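Local coordinates for protein vibralactone Cyclase (PDB 6KD0) that probably catalyses the cyclization that forms the fused bicyclic beta-lactone of vibralactone, using an alpha/beta-hydrolase fold, at residues P96-V101 with W336-T341. Residues are numbered along the deposited sequence; the frame is centred on the assembly and turned at random.
Sequences PLLYWV and WLFSKT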
# COMPACT_ATOMS: atom_id res chain seq x y z
N PRO A 96 -2.92 15.48 12.01
CA PRO A 96 -3.55 14.20 11.66
C PRO A 96 -2.49 13.12 11.48
O PRO A 96 -1.29 13.39 11.37
CB PRO A 96 -4.29 14.49 10.35
CG PRO A 96 -4.38 16.01 10.27
CD PRO A 96 -3.20 16.54 11.01
N LEU A 97 -2.97 11.87 11.43
CA LEU A 97 -2.12 10.68 11.53
C LEU A 97 -2.25 9.86 10.25
O LEU A 97 -3.36 9.46 9.89
CB LEU A 97 -2.56 9.82 12.73
CG LEU A 97 -1.55 9.02 13.54
CD1 LEU A 97 -2.17 7.77 14.16
CD2 LEU A 97 -0.32 8.68 12.76
N LEU A 98 -1.13 9.62 9.57
CA LEU A 98 -1.08 8.76 8.40
C LEU A 98 -0.25 7.52 8.72
O LEU A 98 0.92 7.64 9.10
CB LEU A 98 -0.47 9.49 7.20
CG LEU A 98 -0.19 8.62 5.97
CD1 LEU A 98 -1.49 8.19 5.28
CD2 LEU A 98 0.73 9.34 4.99
N TYR A 99 -0.84 6.34 8.56
CA TYR A 99 -0.15 5.08 8.86
C TYR A 99 0.09 4.36 7.53
O TYR A 99 -0.88 3.97 6.87
CB TYR A 99 -0.98 4.23 9.82
CG TYR A 99 -0.32 2.95 10.27
CD1 TYR A 99 0.57 2.97 11.34
CD2 TYR A 99 -0.63 1.74 9.67
CE1 TYR A 99 1.17 1.82 11.79
CE2 TYR A 99 -0.01 0.56 10.11
CZ TYR A 99 0.88 0.62 11.18
OH TYR A 99 1.48 -0.51 11.67
N TRP A 100 1.35 4.20 7.15
CA TRP A 100 1.74 3.77 5.81
C TRP A 100 2.33 2.37 5.86
O TRP A 100 3.22 2.09 6.69
CB TRP A 100 2.73 4.76 5.19
CG TRP A 100 3.29 4.25 3.92
CD1 TRP A 100 4.39 3.44 3.77
CD2 TRP A 100 2.75 4.43 2.61
NE1 TRP A 100 4.57 3.14 2.44
CE2 TRP A 100 3.58 3.74 1.71
CE3 TRP A 100 1.65 5.14 2.10
CZ2 TRP A 100 3.35 3.72 0.33
CZ3 TRP A 100 1.42 5.11 0.73
CH2 TRP A 100 2.27 4.41 -0.14
N VAL A 101 1.86 1.48 4.97
CA VAL A 101 2.32 0.09 4.91
C VAL A 101 3.01 -0.15 3.57
O VAL A 101 2.37 -0.17 2.50
CB VAL A 101 1.17 -0.90 5.10
CG1 VAL A 101 1.74 -2.30 5.39
CG2 VAL A 101 0.27 -0.42 6.21
N TRP A 336 -7.81 14.22 0.00
CA TRP A 336 -9.25 14.00 0.02
C TRP A 336 -9.66 13.31 1.31
O TRP A 336 -10.57 13.77 2.02
CB TRP A 336 -9.67 13.18 -1.20
CG TRP A 336 -11.10 12.73 -1.14
CD1 TRP A 336 -12.22 13.52 -1.07
CD2 TRP A 336 -11.57 11.37 -1.14
NE1 TRP A 336 -13.35 12.74 -1.04
CE2 TRP A 336 -12.98 11.42 -1.07
CE3 TRP A 336 -10.93 10.13 -1.19
CZ2 TRP A 336 -13.77 10.26 -1.05
CZ3 TRP A 336 -11.70 8.98 -1.16
CH2 TRP A 336 -13.12 9.06 -1.10
N LEU A 337 -8.97 12.22 1.65
CA LEU A 337 -9.32 11.49 2.87
C LEU A 337 -9.16 12.36 4.12
O LEU A 337 -10.02 12.35 5.01
CB LEU A 337 -8.47 10.23 2.97
CG LEU A 337 -8.73 9.22 1.85
CD1 LEU A 337 -7.68 8.09 1.87
CD2 LEU A 337 -10.15 8.65 1.96
N PHE A 338 -8.07 13.11 4.21
CA PHE A 338 -7.87 13.98 5.36
C PHE A 338 -8.86 15.14 5.38
O PHE A 338 -9.13 15.69 6.46
CB PHE A 338 -6.44 14.48 5.40
CG PHE A 338 -5.45 13.48 5.96
CD1 PHE A 338 -5.55 13.02 7.27
CD2 PHE A 338 -4.41 13.01 5.18
CE1 PHE A 338 -4.65 12.12 7.78
CE2 PHE A 338 -3.49 12.10 5.69
CZ PHE A 338 -3.61 11.65 6.98
N SER A 339 -9.44 15.51 4.23
CA SER A 339 -10.42 16.59 4.20
C SER A 339 -11.73 16.21 4.87
O SER A 339 -12.57 17.09 5.07
CB SER A 339 -10.71 17.02 2.76
OG SER A 339 -11.55 16.07 2.12
N LYS A 340 -11.91 14.94 5.23
CA LYS A 340 -13.11 14.52 5.94
C LYS A 340 -13.04 14.82 7.43
O LYS A 340 -14.05 14.69 8.13
CB LYS A 340 -13.35 13.04 5.68
CG LYS A 340 -13.49 12.78 4.19
CD LYS A 340 -14.15 11.46 3.87
CE LYS A 340 -14.61 11.42 2.41
NZ LYS A 340 -15.61 12.48 2.11
N THR A 341 -11.87 15.23 7.94
CA THR A 341 -11.73 15.79 9.28
C THR A 341 -10.83 17.02 9.19
O THR A 341 -9.71 17.04 9.72
CB THR A 341 -11.16 14.77 10.27
OG1 THR A 341 -9.99 14.16 9.70
CG2 THR A 341 -12.17 13.69 10.59
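The carbonyl oxygen of L97 meets two ring carbons of F338, lying 3.6 Å from CE1 and 3.7 Å from CZ of that phenylalanine. It lies at the ring edge, where the slightly positive C-H groups suit an oxygen better than the electron-rich face would. L98 CB approaches the same edge, 3.8 Å from F338 CZ, while P96 CB comes in obliquely, 3.5 Å from F338 CE1. Proline suits this place just before the strand, because it offers a compact apolar ring. F338 CB points toward the strand and, with CG anti to the carbonyl carbon (chi1 -80°), the ring is brought against P96, L97 and L98. Replacing F338 with alanine would remove the ring, which would probably take an apolar neighbour from P96 CB and L98 CB and leave a gap beside the start of the strand. From F338 to T341 the chain makes a type I turn, closed by T341 N to F338 O at 3.1 Å. S339 folds its hydroxyl back toward W336 O, with OG at a doubtfully short 2.5 Å. Through F338, which also touches V127 and V172, helix 321-338 near the C-terminus lies against the central mixed sheet of the alpha/beta-hydrolase fold, at the start of strand 97-101, which runs between strands 128-132 and 171-176, whereas Y99 packs against helix 144-158.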